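Local atomic coordinates of phosphoserine aminotransferase SerC (PDB entry 3FFR), a protein that probably catalyses the pyridoxal-phosphate-dependent, reversible transfer of an amino group from glutamate to 3-phosphohydroxypyruvate, giving phosphoserine and 2-oxoglutarate, in serine biosynthesis. Residues R76-C81 with E100-L105; E83-H88 with P128-I133; F87-G92 with I134-N139; L163-A168 with D206-K211. All blocks are in the same frame, centred on the assembly; numbering follows the deposited sequence.

Contact 1 (R76-C81 with E100-L105); sequences RIIQNC and EFAGEL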
# COMPACT_ATOMS: atom_id res chain seq x y z
N ARG A 76 -4.39 -12.21 -3.20
CA ARG A 76 -5.83 -11.98 -3.38
C ARG A 76 -6.41 -12.85 -4.48
O ARG A 76 -7.59 -13.27 -4.42
CB ARG A 76 -6.18 -10.51 -3.63
CG ARG A 76 -5.69 -9.53 -2.58
CD ARG A 76 -5.94 -9.99 -1.17
NE ARG A 76 -5.50 -8.96 -0.20
CZ ARG A 76 -5.54 -9.13 1.11
NH1 ARG A 76 -5.95 -10.29 1.61
NH2 ARG A 76 -5.20 -8.12 1.92
N ILE A 77 -5.62 -13.12 -5.51
CA ILE A 77 -6.07 -14.04 -6.58
C ILE A 77 -6.41 -15.40 -6.02
O ILE A 77 -7.49 -15.97 -6.27
CB ILE A 77 -5.02 -14.19 -7.74
CG1 ILE A 77 -5.02 -12.91 -8.58
CG2 ILE A 77 -5.30 -15.46 -8.60
CD1 ILE A 77 -3.80 -12.76 -9.53
N ILE A 78 -5.51 -15.93 -5.19
CA ILE A 78 -5.71 -17.28 -4.65
C ILE A 78 -6.86 -17.28 -3.63
O ILE A 78 -7.74 -18.17 -3.63
CB ILE A 78 -4.40 -17.86 -4.09
CG1 ILE A 78 -3.34 -17.94 -5.19
CG2 ILE A 78 -4.63 -19.27 -3.51
CD1 ILE A 78 -1.91 -18.09 -4.65
N GLN A 79 -6.89 -16.26 -2.78
CA GLN A 79 -7.98 -16.19 -1.78
C GLN A 79 -9.36 -16.05 -2.34
O GLN A 79 -10.33 -16.64 -1.83
CB GLN A 79 -7.75 -15.03 -0.80
CG GLN A 79 -6.51 -15.23 0.09
CD GLN A 79 -6.12 -13.96 0.87
OE1 GLN A 79 -6.46 -12.85 0.48
NE2 GLN A 79 -5.42 -14.15 1.99
N ASN A 80 -9.46 -15.25 -3.39
CA ASN A 80 -10.76 -14.97 -4.03
C ASN A 80 -11.22 -15.96 -5.07
O ASN A 80 -12.41 -16.08 -5.32
CB ASN A 80 -10.74 -13.60 -4.68
CG ASN A 80 -10.92 -12.46 -3.68
OD1 ASN A 80 -12.07 -12.06 -3.35
ND2 ASN A 80 -9.78 -11.87 -3.25
N CYS A 81 -10.28 -16.71 -5.64
CA CYS A 81 -10.60 -17.48 -6.82
C CYS A 81 -10.22 -18.96 -6.87
O CYS A 81 -10.52 -19.63 -7.84
CB CYS A 81 -10.00 -16.82 -8.05
SG CYS A 81 -10.45 -15.06 -8.28
N GLU A 100 4.35 -20.66 -5.04
CA GLU A 100 4.52 -21.00 -3.61
C GLU A 100 3.41 -20.46 -2.71
O GLU A 100 3.01 -21.08 -1.73
CB GLU A 100 5.88 -20.51 -3.10
CG GLU A 100 7.03 -21.32 -3.65
CD GLU A 100 8.40 -20.73 -3.36
OE1 GLU A 100 8.48 -19.57 -2.92
OE2 GLU A 100 9.40 -21.44 -3.64
N PHE A 101 2.89 -19.30 -3.08
CA PHE A 101 1.77 -18.71 -2.31
C PHE A 101 0.59 -19.66 -2.26
O PHE A 101 -0.15 -19.72 -1.27
CB PHE A 101 1.28 -17.39 -2.95
CG PHE A 101 2.06 -16.18 -2.55
CD1 PHE A 101 3.40 -16.25 -2.17
CD2 PHE A 101 1.44 -14.92 -2.60
CE1 PHE A 101 4.11 -15.11 -1.82
CE2 PHE A 101 2.15 -13.78 -2.28
CZ PHE A 101 3.48 -13.87 -1.90
N ALA A 102 0.34 -20.39 -3.35
CA ALA A 102 -0.83 -21.27 -3.37
C ALA A 102 -0.74 -22.28 -2.21
O ALA A 102 -1.68 -22.46 -1.44
CB ALA A 102 -0.98 -22.00 -4.75
N GLY A 103 0.43 -22.92 -2.09
CA GLY A 103 0.67 -23.88 -1.01
C GLY A 103 0.65 -23.23 0.36
O GLY A 103 0.15 -23.79 1.34
N GLU A 104 1.21 -22.03 0.47
CA GLU A 104 1.22 -21.35 1.77
C GLU A 104 -0.20 -21.05 2.25
O GLU A 104 -0.46 -20.93 3.47
CB GLU A 104 2.05 -20.07 1.71
CG GLU A 104 3.49 -20.40 1.62
CD GLU A 104 4.41 -19.24 1.26
OE1 GLU A 104 4.01 -18.09 1.40
OE2 GLU A 104 5.54 -19.52 0.78
N LEU A 105 -1.12 -20.92 1.30
CA LEU A 105 -2.54 -20.63 1.58
C LEU A 105 -3.38 -21.90 1.68
O LEU A 105 -4.61 -21.86 1.79
CB LEU A 105 -3.13 -19.69 0.54
CG LEU A 105 -2.60 -18.25 0.59
CD1 LEU A 105 -2.97 -17.38 -0.65
CD2 LEU A 105 -3.09 -17.54 1.89

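Contact 2 (E83-H88 with P128-I133); sequences EKKSFH and PADAEI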
# COMPACT_ATOMS: atom_id res chain seq x y z
N GLU A 83 -10.53 -22.56 -4.78
CA GLU A 83 -11.03 -23.36 -3.67
C GLU A 83 -9.99 -24.42 -3.30
O GLU A 83 -9.65 -24.59 -2.12
CB GLU A 83 -12.35 -24.06 -4.02
CG GLU A 83 -12.95 -24.78 -2.81
CD GLU A 83 -14.34 -25.34 -3.07
OE1 GLU A 83 -14.82 -25.24 -4.20
OE2 GLU A 83 -14.96 -25.88 -2.14
N LYS A 84 -9.49 -25.12 -4.30
CA LYS A 84 -8.59 -26.25 -4.09
C LYS A 84 -7.29 -26.24 -4.88
O LYS A 84 -6.21 -26.42 -4.32
CB LYS A 84 -9.36 -27.54 -4.43
CG LYS A 84 -10.62 -27.73 -3.59
CD LYS A 84 -11.35 -29.02 -3.89
CE LYS A 84 -12.56 -29.14 -2.99
NZ LYS A 84 -12.17 -28.97 -1.54
N LYS A 85 -7.40 -26.04 -6.20
CA LYS A 85 -6.24 -26.17 -7.09
C LYS A 85 -6.03 -25.10 -8.12
O LYS A 85 -6.95 -24.61 -8.76
CB LYS A 85 -6.36 -27.49 -7.87
CG LYS A 85 -6.56 -28.78 -7.04
CD LYS A 85 -6.33 -30.03 -7.88
CE LYS A 85 -6.52 -31.28 -7.04
NZ LYS A 85 -6.18 -32.52 -7.80
N SER A 86 -4.76 -24.73 -8.24
CA SER A 86 -4.34 -23.81 -9.27
C SER A 86 -3.27 -24.48 -10.15
O SER A 86 -2.75 -25.54 -9.83
CB SER A 86 -3.75 -22.56 -8.64
OG SER A 86 -2.64 -22.90 -7.83
N PHE A 87 -2.97 -23.82 -11.25
CA PHE A 87 -1.93 -24.27 -12.21
C PHE A 87 -1.04 -23.08 -12.50
O PHE A 87 -1.54 -21.98 -12.80
CB PHE A 87 -2.59 -24.80 -13.49
CG PHE A 87 -1.64 -25.13 -14.61
CD1 PHE A 87 -1.18 -24.15 -15.47
CD2 PHE A 87 -1.23 -26.42 -14.81
CE1 PHE A 87 -0.31 -24.45 -16.47
CE2 PHE A 87 -0.36 -26.74 -15.84
CZ PHE A 87 0.11 -25.76 -16.65
N HIS A 88 0.28 -23.29 -12.42
CA HIS A 88 1.24 -22.23 -12.64
C HIS A 88 2.36 -22.61 -13.60
O HIS A 88 2.92 -23.67 -13.48
CB HIS A 88 1.94 -21.87 -11.30
CG HIS A 88 1.01 -21.43 -10.21
ND1 HIS A 88 0.97 -20.13 -9.74
CD2 HIS A 88 0.08 -22.12 -9.51
CE1 HIS A 88 0.03 -20.04 -8.81
NE2 HIS A 88 -0.52 -21.23 -8.65
N PRO A 128 -4.45 -29.76 -16.31
CA PRO A 128 -5.47 -30.64 -15.76
C PRO A 128 -6.82 -29.97 -15.68
O PRO A 128 -6.94 -28.77 -15.38
CB PRO A 128 -4.95 -30.96 -14.36
CG PRO A 128 -3.46 -30.79 -14.47
CD PRO A 128 -3.24 -29.69 -15.46
N ALA A 129 -7.84 -30.78 -15.89
CA ALA A 129 -9.21 -30.28 -15.89
C ALA A 129 -9.63 -29.68 -14.58
O ALA A 129 -10.45 -28.75 -14.54
CB ALA A 129 -10.19 -31.43 -16.32
N ASP A 130 -9.08 -30.20 -13.49
CA ASP A 130 -9.49 -29.73 -12.14
C ASP A 130 -8.71 -28.50 -11.65
O ASP A 130 -8.90 -28.03 -10.55
CB ASP A 130 -9.46 -30.85 -11.09
CG ASP A 130 -8.10 -31.41 -10.83
OD1 ASP A 130 -7.14 -31.00 -11.53
OD2 ASP A 130 -7.99 -32.28 -9.93
N ALA A 131 -7.83 -27.99 -12.51
CA ALA A 131 -7.15 -26.69 -12.22
C ALA A 131 -8.22 -25.60 -12.37
O ALA A 131 -8.89 -25.52 -13.41
CB ALA A 131 -5.99 -26.42 -13.18
N GLU A 132 -8.37 -24.76 -11.36
CA GLU A 132 -9.40 -23.71 -11.34
C GLU A 132 -8.93 -22.44 -11.99
O GLU A 132 -9.74 -21.64 -12.47
CB GLU A 132 -9.86 -23.42 -9.91
CG GLU A 132 -10.45 -24.62 -9.23
CD GLU A 132 -10.65 -24.41 -7.73
OE1 GLU A 132 -11.25 -23.38 -7.39
OE2 GLU A 132 -10.26 -25.32 -6.94
N ILE A 133 -7.63 -22.23 -11.90
CA ILE A 133 -6.99 -21.04 -12.47
C ILE A 133 -5.68 -21.44 -13.11
O ILE A 133 -5.09 -22.47 -12.76
CB ILE A 133 -6.80 -19.90 -11.43
CG1 ILE A 133 -5.62 -20.20 -10.50
CG2 ILE A 133 -8.12 -19.62 -10.62
CD1 ILE A 133 -5.18 -18.96 -9.61

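Contact 3 (F87-G92 with I134-N139); sequences FHCVNG and ICLTHN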
# COMPACT_ATOMS: atom_id res chain seq x y z
N PHE A 87 -2.97 -23.82 -11.25
CA PHE A 87 -1.93 -24.27 -12.21
C PHE A 87 -1.04 -23.08 -12.50
O PHE A 87 -1.54 -21.98 -12.80
CB PHE A 87 -2.59 -24.80 -13.49
CG PHE A 87 -1.64 -25.13 -14.61
CD1 PHE A 87 -1.18 -24.15 -15.47
CD2 PHE A 87 -1.23 -26.42 -14.81
CE1 PHE A 87 -0.31 -24.45 -16.47
CE2 PHE A 87 -0.36 -26.74 -15.84
CZ PHE A 87 0.11 -25.76 -16.65
N HIS A 88 0.28 -23.29 -12.42
CA HIS A 88 1.24 -22.23 -12.64
C HIS A 88 2.36 -22.61 -13.60
O HIS A 88 2.92 -23.67 -13.48
CB HIS A 88 1.94 -21.87 -11.30
CG HIS A 88 1.01 -21.43 -10.21
ND1 HIS A 88 0.97 -20.13 -9.74
CD2 HIS A 88 0.08 -22.12 -9.51
CE1 HIS A 88 0.03 -20.04 -8.81
NE2 HIS A 88 -0.52 -21.23 -8.65
N CYS A 89 2.66 -21.71 -14.52
CA CYS A 89 3.89 -21.81 -15.34
C CYS A 89 5.00 -21.13 -14.56
O CYS A 89 4.93 -19.93 -14.27
CB CYS A 89 3.73 -21.13 -16.71
SG CYS A 89 2.79 -22.15 -17.88
N VAL A 90 6.03 -21.90 -14.22
CA VAL A 90 7.14 -21.42 -13.39
C VAL A 90 8.47 -21.51 -14.11
O VAL A 90 8.86 -22.60 -14.56
CB VAL A 90 7.21 -22.24 -12.06
CG1 VAL A 90 8.47 -21.87 -11.24
CG2 VAL A 90 5.90 -22.03 -11.24
N ASN A 91 9.14 -20.37 -14.24
CA ASN A 91 10.44 -20.34 -14.93
C ASN A 91 11.42 -19.36 -14.35
O ASN A 91 12.46 -19.02 -14.94
CB ASN A 91 10.29 -20.10 -16.44
CG ASN A 91 9.75 -18.73 -16.77
OD1 ASN A 91 9.20 -18.04 -15.90
ND2 ASN A 91 9.93 -18.30 -18.02
N GLY A 92 11.09 -18.86 -13.18
CA GLY A 92 11.98 -17.91 -12.50
C GLY A 92 11.46 -17.54 -11.13
O GLY A 92 10.47 -18.09 -10.63
N ILE A 134 -5.29 -20.65 -14.11
CA ILE A 134 -4.03 -20.78 -14.84
C ILE A 134 -3.29 -19.46 -14.61
O ILE A 134 -3.78 -18.40 -14.97
CB ILE A 134 -4.24 -21.02 -16.37
CG1 ILE A 134 -4.86 -22.40 -16.61
CG2 ILE A 134 -2.92 -20.89 -17.16
CD1 ILE A 134 -5.53 -22.53 -17.98
N CYS A 135 -2.08 -19.57 -14.09
CA CYS A 135 -1.24 -18.40 -13.78
C CYS A 135 -0.02 -18.37 -14.68
O CYS A 135 0.86 -19.23 -14.61
CB CYS A 135 -0.80 -18.40 -12.33
SG CYS A 135 -2.16 -18.33 -11.13
N LEU A 136 -0.02 -17.35 -15.53
CA LEU A 136 1.00 -17.14 -16.52
C LEU A 136 1.77 -15.89 -16.20
O LEU A 136 1.21 -14.95 -15.66
CB LEU A 136 0.34 -16.98 -17.90
CG LEU A 136 -0.56 -18.15 -18.33
CD1 LEU A 136 -1.25 -17.87 -19.70
CD2 LEU A 136 0.21 -19.48 -18.32
N THR A 137 3.04 -15.89 -16.56
CA THR A 137 3.87 -14.70 -16.33
C THR A 137 4.34 -14.18 -17.67
O THR A 137 5.17 -14.82 -18.35
CB THR A 137 5.02 -15.02 -15.40
OG1 THR A 137 4.49 -15.37 -14.11
CG2 THR A 137 5.96 -13.84 -15.27
N HIS A 138 3.81 -13.03 -18.07
CA HIS A 138 4.17 -12.49 -19.39
C HIS A 138 5.64 -12.13 -19.46
O HIS A 138 6.32 -12.30 -20.49
CB HIS A 138 3.33 -11.26 -19.81
CG HIS A 138 3.86 -10.61 -21.03
ND1 HIS A 138 4.74 -9.54 -20.98
CD2 HIS A 138 3.81 -11.00 -22.32
CE1 HIS A 138 5.14 -9.27 -22.21
NE2 HIS A 138 4.60 -10.15 -23.04
N ASN A 139 6.16 -11.62 -18.35
CA ASN A 139 7.55 -11.17 -18.27
C ASN A 139 8.22 -11.58 -16.96
O ASN A 139 7.91 -11.02 -15.89
CB ASN A 139 7.64 -9.65 -18.49
CG ASN A 139 9.03 -9.22 -18.99
OD1 ASN A 139 9.46 -9.61 -20.10
ND2 ASN A 139 9.73 -8.44 -18.19
O HOH W 1 3.24 -17.82 -13.64
O HOH W 2 8.10 -15.74 -18.90

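Contact 4 (L163-A168 with D206-K211); sequences LIFVDA and DRVIEK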
# COMPACT_ATOMS: atom_id res chain seq x y z
N LEU A 163 -9.85 -19.84 -14.93
CA LEU A 163 -9.62 -18.40 -15.00
C LEU A 163 -8.15 -18.22 -15.30
O LEU A 163 -7.29 -18.77 -14.61
CB LEU A 163 -9.93 -17.70 -13.68
CG LEU A 163 -11.38 -17.82 -13.20
CD1 LEU A 163 -11.42 -17.32 -11.73
CD2 LEU A 163 -12.36 -17.06 -14.13
N ILE A 164 -7.86 -17.46 -16.35
CA ILE A 164 -6.48 -17.18 -16.76
C ILE A 164 -6.02 -15.80 -16.30
O ILE A 164 -6.56 -14.77 -16.70
CB ILE A 164 -6.28 -17.35 -18.31
CG1 ILE A 164 -6.67 -18.76 -18.75
CG2 ILE A 164 -4.81 -17.07 -18.69
CD1 ILE A 164 -6.64 -18.98 -20.27
N PHE A 165 -5.00 -15.83 -15.45
CA PHE A 165 -4.35 -14.62 -14.87
C PHE A 165 -2.97 -14.45 -15.45
O PHE A 165 -2.17 -15.39 -15.47
CB PHE A 165 -4.20 -14.72 -13.34
CG PHE A 165 -5.48 -14.81 -12.61
CD1 PHE A 165 -6.09 -16.04 -12.41
CD2 PHE A 165 -6.10 -13.66 -12.14
CE1 PHE A 165 -7.33 -16.10 -11.75
CE2 PHE A 165 -7.31 -13.70 -11.48
CZ PHE A 165 -7.94 -14.94 -11.29
N VAL A 166 -2.69 -13.23 -15.89
CA VAL A 166 -1.37 -12.91 -16.43
C VAL A 166 -0.67 -11.82 -15.60
O VAL A 166 -1.18 -10.72 -15.40
CB VAL A 166 -1.45 -12.45 -17.91
CG1 VAL A 166 -0.04 -12.21 -18.47
CG2 VAL A 166 -2.20 -13.48 -18.78
N ASP A 167 0.51 -12.19 -15.10
CA ASP A 167 1.43 -11.25 -14.45
C ASP A 167 2.16 -10.51 -15.56
O ASP A 167 2.90 -11.11 -16.35
CB ASP A 167 2.35 -12.04 -13.50
CG ASP A 167 3.39 -11.19 -12.81
OD1 ASP A 167 3.81 -10.16 -13.36
OD2 ASP A 167 3.79 -11.64 -11.71
N ALA A 168 1.87 -9.22 -15.69
CA ALA A 168 2.55 -8.32 -16.68
C ALA A 168 3.17 -7.11 -15.95
O ALA A 168 3.29 -6.03 -16.47
CB ALA A 168 1.58 -7.88 -17.80
N ASP A 206 -15.62 -10.41 -15.65
CA ASP A 206 -16.86 -10.93 -15.07
C ASP A 206 -16.72 -12.35 -14.54
O ASP A 206 -17.32 -12.71 -13.52
CB ASP A 206 -18.02 -10.90 -16.12
CG ASP A 206 -17.73 -11.75 -17.42
OD1 ASP A 206 -16.70 -11.61 -18.14
OD2 ASP A 206 -18.61 -12.58 -17.76
N ARG A 207 -15.96 -13.17 -15.25
CA ARG A 207 -15.77 -14.58 -14.85
C ARG A 207 -15.02 -14.68 -13.51
O ARG A 207 -15.31 -15.50 -12.62
CB ARG A 207 -15.04 -15.38 -15.95
CG ARG A 207 -15.80 -15.40 -17.28
CD ARG A 207 -15.17 -16.27 -18.32
NE ARG A 207 -15.16 -17.66 -17.90
CZ ARG A 207 -14.06 -18.38 -17.66
NH1 ARG A 207 -12.85 -17.89 -17.85
NH2 ARG A 207 -14.18 -19.63 -17.26
N VAL A 208 -14.04 -13.80 -13.36
CA VAL A 208 -13.26 -13.75 -12.14
C VAL A 208 -14.15 -13.31 -10.97
O VAL A 208 -14.16 -13.94 -9.90
CB VAL A 208 -12.04 -12.80 -12.29
CG1 VAL A 208 -11.26 -12.74 -10.98
CG2 VAL A 208 -11.08 -13.31 -13.42
N ILE A 209 -14.92 -12.26 -11.21
CA ILE A 209 -15.83 -11.69 -10.20
C ILE A 209 -16.83 -12.77 -9.76
O ILE A 209 -17.06 -13.01 -8.58
CB ILE A 209 -16.56 -10.44 -10.76
CG1 ILE A 209 -15.53 -9.28 -10.97
CG2 ILE A 209 -17.71 -9.99 -9.82
CD1 ILE A 209 -15.99 -8.20 -11.96
N GLU A 210 -17.39 -13.45 -10.74
CA GLU A 210 -18.41 -14.47 -10.43
C GLU A 210 -17.84 -15.63 -9.65
O GLU A 210 -18.51 -16.20 -8.77
CB GLU A 210 -19.12 -14.95 -11.68
CG GLU A 210 -20.07 -13.88 -12.20
CD GLU A 210 -21.06 -13.31 -11.12
OE1 GLU A 210 -21.69 -14.10 -10.35
OE2 GLU A 210 -21.22 -12.06 -11.07
N LYS A 211 -16.59 -15.97 -9.92
CA LYS A 211 -15.97 -17.08 -9.18
C LYS A 211 -15.85 -16.70 -7.70
O LYS A 211 -16.14 -17.50 -6.81
CB LYS A 211 -14.60 -17.48 -9.78
CG LYS A 211 -13.85 -18.55 -8.96
CD LYS A 211 -14.54 -19.92 -8.94
CE LYS A 211 -13.77 -20.96 -8.11
NZ LYS A 211 -12.51 -21.38 -8.75

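Contact 1 (R76-C81 with E100-L105)
Ile78 carries this meeting of helix 70-81 with the end of helix 93-104, and it does so with both ends of its side chain. The outer methyl lies against the flank of the second helix, where Ile78 CD1 stands 3.5 Å from Ala102 N, so it touches the backbone more closely than the neighbouring side chains. Phe101 CB lies 3.7 Å from Ile78 CD1, and Ala102 CB borders the same methyl a little farther off. CG1 of Ile78 is placed anti to the carbonyl carbon (chi1 -60°), which, with the extended second torsion, carries CD1 outward to the facing helix. Nearer the root, Leu105 CD1 packs 3.8 Å from Ile78 CB and equally close to the branch methyl CG2. Leu105 is the first residue beyond the helix, so the chain closes this side just as it leaves helical geometry. Its other methyl, CD2, comes 4.1 Å from Gln79 NE2, the two side chains crossing at about a right angle.

A second shell fixes the Gln79 amide: Arg76 NH1 gives a 2.8 Å hydrogen bond to Gln79 OE1, in the carbonyl plane and at the edge of the guanidinium. Arg76 is in turn salt-bridged to Glu72 and to Glu75 of the second subunit. The Phe101 ring turns away to meet Trp74 edge-to-face, while Thr224 of the second subunit packs on Phe101 and Leu105. With the Arg76 guanidinium and Gln79 OE1 paired at its border, the contact joins the helices beside the dimer interface through non-directional apolar packing.

Contact 2 (E83-H88 with P128-I133)
The Glu132 carboxylate gathers three successive backbone N-H groups from the approach to strand 85-90. Glu83 N reaches Glu132 OE1 at 2.8 Å, and Lys84 N reaches Glu132 OE2 at 2.8 Å, both on the syn side though tilted from the plane. Lys85 N, 3.0 Å from Glu132 OE2, arrives instead from above the carboxylate. Lys211 adds a salt bridge to OE1, which would help to balance its charge. The Asp130 carboxylate is met by Lys85, extended beyond CG, whose NZ lies 2.8 Å from Asp130 OD2, on the syn side of that oxygen but well out of the carboxylate plane; the Tyr110 hydroxyl bonds to both residues. Beside the Phe87 ring, at an oblique position, Pro128 CD sits 3.9 Å from Phe87 CD2, and the His88 ring receives Ser86 OG in its plane at the edge.

A type I turn, Pro128 to Ala131, delivers the chain into strand 133-137, the parallel neighbour of 85-90 in the large sheet of the aminotransferase fold. The pairing starts with Glu132 N to Lys85 O at 3.0 Å and Phe87 N to Ile133 O at 2.9 Å. Alongside, Ser86 CB packs 3.5 Å from Ile133 CG1, and Ala131 CB covers Phe87 CB.

Contact 3 (F87-G92 with I134-N139)
Cys135 uses both its N-H and its C=O to bond strand 85-90, to Phe87 and Cys89, on either side of His88, as in a regular parallel pair. Its N-H reaches Phe87 O at 2.8 Å, and Cys89 N reaches Cys135 O at 3.1 Å; both donors lie nearly along the C=O axis, and the second bond is almost straight at 170°. The strands run at 19° to each other, pairing Phe87 with Ile134 and His88 with Cys135.

Side-chain contacts divide between the two faces. On the face of His88 and Cys135, Cys135 CB lies 3.6 Å from His88 ND1. The sulfur is turned anti to the carbonyl carbon (chi1 -62°), which brings Cys135 SG to 4.0 Å from the centroid of the His88 ring, an oblique sulfur-aromatic contact. Phe98, from helix 93-104, covers this pair. On the other face Phe87 and Ile134 point the same way side by side, with Phe87 CD1 4.1 Å from Ile134 CG2, and Cys89 SG meets Leu136 CD2 at 3.7 Å.

Water takes over where the strands separate. One molecule donates to Cys89 O at 2.8 Å and also to Cys135 O while accepting from the Thr137 hydroxyl; a second donates to Thr137 O and accepts, at a long 3.3 Å, from Asn91 ND2, which also bonds to Lys118 O. Solvent thus serves Cys89 O and Thr137 O where the ladder stops, and is a second donor to Cys135 O, as the first strand turns off toward Gly92, the N-cap of helix 93-104.

Contact 4 (L163-A168 with D206-K211)
Leu163, at the start of strand 163-167, spreads both methyls over the first turns of helix 206-217. CD2 lies 3.6 Å from Arg207 CB and continues along that side chain as the two slide past each other in opposite directions. Because Arg207 bends at its third torsion (chi3 63°), its guanidinium comes back over the leucine, and Leu163 CD2 sits 3.8 Å above one face of it, toward the rim. The same guanidinium is held by Asp183 and by Ala162 O. Leu163 CD2 also approaches Val208 CG2 at 4.0 Å, while Leu163 CD1 packs 3.7 Å from Lys211 CB. Beyond that point Lys211 bends away, its NZ taken by Glu132 and by Cys81 O.

Ile164 uses its backbone N for Asp183 OD2, so one aspartate serves both strand and helix. The far end of the Phe165 ring reaches the helix: Phe165 CZ meets Val208 CG1 at 4.0 Å, an oblique approach to the ring, with Ile77 and Cys81 of helix 70-81 packing nearby. The helix crosses this strand at 113°, their axes 9.1 Å apart.

At the strand's far end, well away from the helix, Asp167 OD2 bonds to the pyridine nitrogen N1 of the pyridoxal phosphate carried as a modified lysine at position 191. An aspartate so placed on the cofactor nitrogen is the hallmark of fold-type I PLP enzymes, to which the class-V aminotransferases belong.

Overall arrangement
The four contacts lie close together, with centres 11 to 14 Å apart, in and around the large seven-stranded sheet. Contacts 2 and 3 start from the same strand, 85-90: contact 2 where the loop before strand 133-137 joins it, contact 3 along the paired strands. Strand 163-167 of contact 4 comes next in the sheet, with probable hydrogen bonds from Ile134 N to Leu163 O and from His138 N to Asp167 O. Contact 1 joins the two helices that precede and follow strand 85-90, and its segments alternate with those of contacts 2 and 3 along the chain, whereas contact 4 comes later. The helices of contact 1, near the second subunit, thus pack on the sheet whose strand 163-167 reaches the cofactor.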